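Local coordinates for protein agglutinin alpha chain (Maclura pomifera, PDB 3LLZ) that binds D-galactose-containing glycans as a lectin, recognising the T-antigen disaccharide Gal-beta1,3-GalNAc, at residues 44-48 with 49-53; 32-36 with 37-41. All coordinates share one frame; numbering follows the deposited sequence.

Interaction 1: 44-48 with 49-53. With NGA (2-acetamido-2-deoxy-beta-D-galactopyranose), chain C.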
loop_
_atom_site.group_PDB
_atom_site.type_symbol
_atom_site.label_atom_id
_atom_site.label_comp_id
_atom_site.label_asym_id
_atom_site.label_seq_id
_atom_site.Cartn_x
_atom_site.Cartn_y
_atom_site.Cartn_z
ATOM N N HIS A 44 11.318 24.145 8.011
ATOM C CA HIS A 44 11.225 23.927 9.446
ATOM C C HIS A 44 12.514 24.464 10.045
ATOM O O HIS A 44 13.543 23.790 10.092
ATOM C CB HIS A 44 11.023 22.434 9.698
ATOM C CG HIS A 44 9.902 21.859 8.889
ATOM N ND1 HIS A 44 8.597 22.284 9.027
ATOM C CD2 HIS A 44 9.900 20.966 7.871
ATOM C CE1 HIS A 44 7.842 21.682 8.126
ATOM N NE2 HIS A 44 8.609 20.878 7.411
ATOM N N LYS A 45 12.440 25.711 10.494
ATOM C CA LYS A 45 13.596 26.410 11.029
ATOM C C LYS A 45 14.011 26.119 12.457
ATOM O O LYS A 45 13.195 25.799 13.319
ATOM C CB LYS A 45 13.378 27.919 10.920
ATOM C CG LYS A 45 13.126 28.453 9.525
ATOM C CD LYS A 45 12.951 29.965 9.601
ATOM C CE LYS A 45 12.695 30.591 8.246
ATOM N NZ LYS A 45 12.667 32.082 8.351
ATOM N N SER A 46 15.310 26.254 12.690
ATOM C CA SER A 46 15.871 26.099 14.018
ATOM C C SER A 46 15.549 27.413 14.721
ATOM O O SER A 46 15.336 28.436 14.061
ATOM C CB SER A 46 17.389 25.933 13.938
ATOM O OG SER A 46 17.995 26.208 15.193
ATOM N N PHE A 47 15.510 27.383 16.049
ATOM C CA PHE A 47 15.236 28.587 16.830
ATOM C C PHE A 47 16.458 29.500 16.820
ATOM O O PHE A 47 16.374 30.663 17.225
ATOM C CB PHE A 47 14.918 28.233 18.289
ATOM C CG PHE A 47 13.562 27.611 18.508
ATOM C CD1 PHE A 47 13.146 27.298 19.797
ATOM C CD2 PHE A 47 12.707 27.328 17.445
ATOM C CE1 PHE A 47 11.906 26.713 20.032
ATOM C CE2 PHE A 47 11.463 26.741 17.670
ATOM C CZ PHE A 47 11.061 26.433 18.966
ATOM N N ILE A 48 17.592 28.973 16.367
ATOM C CA ILE A 48 18.833 29.743 16.331
ATOM C C ILE A 48 19.603 29.646 15.015
ATOM O O ILE A 48 19.196 28.952 14.081
ATOM C CB ILE A 48 19.783 29.306 17.462
ATOM C CG1 ILE A 48 20.076 27.807 17.344
ATOM C CG2 ILE A 48 19.165 29.616 18.813
ATOM C CD1 ILE A 48 21.184 27.323 18.254
ATOM N N THR A 49 20.725 30.358 14.955
ATOM C CA THR A 49 21.580 30.369 13.772
ATOM C C THR A 49 22.953 29.791 14.109
ATOM O O THR A 49 23.134 29.172 15.158
ATOM C CB THR A 49 21.773 31.802 13.237
ATOM O OG1 THR A 49 22.419 32.603 14.236
ATOM C CG2 THR A 49 20.427 32.424 12.885
ATOM N N GLY A 50 23.915 30.000 13.215
ATOM C CA GLY A 50 25.260 29.503 13.444
ATOM C C GLY A 50 25.521 28.127 12.861
ATOM O O GLY A 50 26.515 27.483 13.198
ATOM N N PHE A 51 24.634 27.678 11.979
ATOM C CA PHE A 51 24.770 26.366 11.355
ATOM C C PHE A 51 25.430 26.427 9.984
ATOM O O PHE A 51 25.552 27.491 9.374
ATOM C CB PHE A 51 23.394 25.723 11.160
ATOM C CG PHE A 51 22.678 25.394 12.433
ATOM C CD1 PHE A 51 22.978 24.232 13.137
ATOM C CD2 PHE A 51 21.680 26.234 12.916
ATOM C CE1 PHE A 51 22.292 23.907 14.304
ATOM C CE2 PHE A 51 20.984 25.920 14.084
ATOM C CZ PHE A 51 21.289 24.754 14.780
ATOM N N LYS A 52 25.842 25.258 9.506
ATOM C CA LYS A 52 26.429 25.115 8.183
ATOM C C LYS A 52 25.338 24.392 7.401
ATOM O O LYS A 52 24.798 23.391 7.872
ATOM C CB LYS A 52 27.682 24.242 8.231
ATOM C CG LYS A 52 28.769 24.751 9.161
ATOM C CD LYS A 52 29.971 23.812 9.189
ATOM C CE LYS A 52 30.747 23.835 7.877
ATOM N NZ LYS A 52 29.949 23.346 6.720
ATOM N N PRO A 53 24.961 24.911 6.226
ATOM C CA PRO A 53 23.913 24.209 5.479
ATOM C C PRO A 53 24.438 23.201 4.463
ATOM O O PRO A 53 25.554 23.321 3.958
ATOM C CB PRO A 53 23.147 25.345 4.796
ATOM C CG PRO A 53 23.464 26.548 5.638
ATOM C CD PRO A 53 24.929 26.345 5.906
HETATM C C1 NGA C . 13.817 24.383 22.699
HETATM C C2 NGA C . 12.416 23.748 22.720
HETATM C C3 NGA C . 12.535 22.375 23.373
HETATM C C4 NGA C . 13.503 21.517 22.548
HETATM C C5 NGA C . 14.870 22.226 22.532
HETATM C C6 NGA C . 15.964 21.496 21.758
HETATM C C7 NGA C . 10.311 24.891 22.950
HETATM C C8 NGA C . 9.436 25.847 23.741
HETATM N N2 NGA C . 11.498 24.587 23.466
HETATM O O1 NGA C . 13.764 25.617 22.078
HETATM O O3 NGA C . 11.241 21.733 23.549
HETATM O O4 NGA C . 13.014 21.384 21.219
HETATM O O5 NGA C . 14.743 23.556 21.967
HETATM O O6 NGA C . 15.775 21.577 20.349
HETATM O O7 NGA C . 9.909 24.433 21.882
#
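Between S46 and F51 the backbone bends at F47, extends through I48 and turns again at G50, whose positive phi (92°) helps bring the F51 ring back against S46 and I48. The ring presents its edge: CE2 lies 3.2 Å from S46 OG and 3.5 Å from the carbonyl O of I48, both near the ring plane, so that two oxygens meet the weakly positive C-H rim. The I48 side chain crosses that of F51 at about a right angle and adds an apolar touch, CG1 to CE2 at 3.9 Å. S46 fixes the bend from inside. Its hydroxyl, placed anti to the backbone N (chi1 161°), accepts a nearly straight bond from I48 N (N to OG 3.0 Å, 167° at the hydrogen) and also hydrogen-bonds Y122 O; the same oxygen therefore shapes the loop and ties it to the sugar-binding segment. F47 points away from F51, and its ring reaches the N-acetylgalactosamine, where CD1 and CE1 both make a tight contact with O1 of the sugar (CD1 to O1 2.9 Å) and CZ lies 3.7 Å from the acetamido O7. Y122 N, W123 N, G1 N and D125 OD1 hydrogen-bond the same sugar, while F47 is joined to G121 through the backbone. S46 to I48 form an ST turn within this surface loop of a jacalin-type lectin domain, and F47 adds an aromatic side chain to the pocket for the T-antigen glycan.

Interaction 2: 32-36 with 37-41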
loop_
_atom_site.group_PDB
_atom_site.type_symbol
_atom_site.label_atom_id
_atom_site.label_comp_id
_atom_site.label_asym_id
_atom_site.label_seq_id
_atom_site.Cartn_x
_atom_site.Cartn_y
_atom_site.Cartn_z
ATOM N N TYR A 32 9.922 17.697 -2.255
ATOM C CA TYR A 32 9.405 16.398 -2.647
ATOM C C TYR A 32 9.049 16.378 -4.107
ATOM O O TYR A 32 9.077 17.407 -4.789
ATOM C CB TYR A 32 8.123 16.094 -1.872
ATOM C CG TYR A 32 8.302 15.993 -0.386
ATOM C CD1 TYR A 32 8.723 14.802 0.198
ATOM C CD2 TYR A 32 8.081 17.093 0.440
ATOM C CE1 TYR A 32 8.922 14.706 1.566
ATOM C CE2 TYR A 32 8.278 17.008 1.812
ATOM C CZ TYR A 32 8.703 15.811 2.368
ATOM O OH TYR A 32 8.931 15.725 3.720
ATOM N N ASP A 33 8.735 15.184 -4.590
ATOM C CA ASP A 33 8.239 15.058 -5.940
ATOM C C ASP A 33 6.763 14.854 -5.661
ATOM O O ASP A 33 6.394 14.108 -4.750
ATOM C CB ASP A 33 8.769 13.828 -6.671
ATOM C CG ASP A 33 8.078 13.625 -8.016
ATOM O OD1 ASP A 33 7.132 12.810 -8.102
ATOM O OD2 ASP A 33 8.465 14.305 -8.983
ATOM N N LEU A 34 5.920 15.554 -6.404
ATOM C CA LEU A 34 4.487 15.387 -6.247
ATOM C C LEU A 34 3.956 15.115 -7.641
ATOM O O LEU A 34 3.742 16.037 -8.430
ATOM C CB LEU A 34 3.824 16.635 -5.660
ATOM C CG LEU A 34 2.302 16.510 -5.482
ATOM C CD1 LEU A 34 1.979 15.289 -4.625
ATOM C CD2 LEU A 34 1.745 17.775 -4.850
ATOM N N ASN A 35 3.786 13.835 -7.943
ATOM C CA ASN A 35 3.276 13.402 -9.235
ATOM C C ASN A 35 4.061 13.987 -10.409
ATOM O O ASN A 35 3.481 14.485 -11.376
ATOM C CB ASN A 35 1.794 13.770 -9.326
ATOM C CG ASN A 35 0.993 13.199 -8.170
ATOM O OD1 ASN A 35 0.291 13.920 -7.457
ATOM N ND2 ASN A 35 1.108 11.894 -7.970
ATOM N N GLY A 36 5.386 13.927 -10.311
ATOM C CA GLY A 36 6.234 14.426 -11.380
ATOM C C GLY A 36 6.654 15.880 -11.288
ATOM O O GLY A 36 7.524 16.318 -12.044
ATOM N N MET A 37 6.048 16.634 -10.380
ATOM C CA MET A 37 6.387 18.043 -10.220
ATOM C C MET A 37 7.145 18.265 -8.920
ATOM O O MET A 37 6.869 17.615 -7.914
ATOM C CB MET A 37 5.127 18.909 -10.167
ATOM C CG MET A 37 4.117 18.688 -11.270
ATOM S SD MET A 37 2.714 19.814 -11.055
ATOM C CE MET A 37 2.019 19.204 -9.520
ATOM N N PRO A 38 8.122 19.180 -8.925
ATOM C CA PRO A 38 8.854 19.422 -7.683
ATOM C C PRO A 38 7.905 20.153 -6.734
ATOM O O PRO A 38 7.187 21.064 -7.149
ATOM C CB PRO A 38 10.011 20.313 -8.130
ATOM C CG PRO A 38 10.224 19.902 -9.563
ATOM C CD PRO A 38 8.810 19.807 -10.067
ATOM N N PHE A 39 7.883 19.745 -5.472
ATOM C CA PHE A 39 7.021 20.386 -4.489
ATOM C C PHE A 39 7.853 20.758 -3.271
ATOM O O PHE A 39 8.249 19.895 -2.486
ATOM C CB PHE A 39 5.870 19.449 -4.092
ATOM C CG PHE A 39 4.875 20.070 -3.143
ATOM C CD1 PHE A 39 5.164 20.202 -1.787
ATOM C CD2 PHE A 39 3.650 20.537 -3.611
ATOM C CE1 PHE A 39 4.250 20.789 -0.912
ATOM C CE2 PHE A 39 2.727 21.127 -2.745
ATOM C CZ PHE A 39 3.026 21.254 -1.393
ATOM N N VAL A 40 8.136 22.048 -3.122
ATOM C CA VAL A 40 8.927 22.511 -1.991
ATOM C C VAL A 40 8.057 22.635 -0.747
ATOM O O VAL A 40 7.141 23.459 -0.683
ATOM C CB VAL A 40 9.607 23.868 -2.301
ATOM C CG1 VAL A 40 8.567 24.905 -2.653
ATOM C CG2 VAL A 40 10.430 24.320 -1.110
ATOM N N ALA A 41 8.338 21.798 0.245
ATOM C CA ALA A 41 7.579 21.816 1.483
ATOM C C ALA A 41 8.021 22.968 2.377
ATOM O O ALA A 41 8.966 23.694 2.062
ATOM C CB ALA A 41 7.737 20.487 2.215
#
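Y32 and F39 face each other as an antiparallel hydrogen-bonded pair, with F39 N 2.7 Å from Y32 O and Y32 N 2.8 Å from F39 O. Nearer the turn, L34 N meets M37 O at 2.7 Å in the carbonyl plane, whereas M37 N reaches L34 O (3.1 Å) from above that carbonyl's plane, 65° out of it. These last two bonds close a type I' turn over N35 and G36. L34 and F39 both extend with CG anti to the backbone N (F39 chi1 -176°), which lays them side by side, pointing the same way, CD2 of L34 3.6 Å from CD2 of F39; farther along, the A41 methyl sits at the edge of the Y32 ring, CB to CE2 3.5 Å. D33 braces the turn on the other face: its OD1 accepts from G36 N at 3.0 Å, on the syn side of the carboxylate, forming an Asx motif. T10 OG1 also bonds D33 OD1, R13 forms a salt bridge with D33 OD2, and Y32 stacks on Y9 and bonds D6 through its hydroxyl. L34 and F39 pack on L34 of a second subunit, while strand 37-40, one of the two outermost in its four-stranded antiparallel sheet within this chain, pairs with strand 25-34, itself paired with strand 11-19.

How the interactions relate
Followed from the N terminus, the chain reaches interaction 2 first: strand 25-34 reverses into strand 37-40, closing a tight hairpin. A short connection then leads into the loop of interaction 1, which closes a wider bend before the chain enters strand 52-57. The two contacts stand in series, neither nested nor crossed, with centres about 24 Å apart and no direct touch between them. Both reach the same four-stranded antiparallel sheet, interaction 1 only through the start of strand 52-57; strands 37-40 and 52-57 are the two outermost within the chain. Interaction 2 thus organises the hairpin end that meets another subunit, and interaction 1 the return at the glycan-binding end.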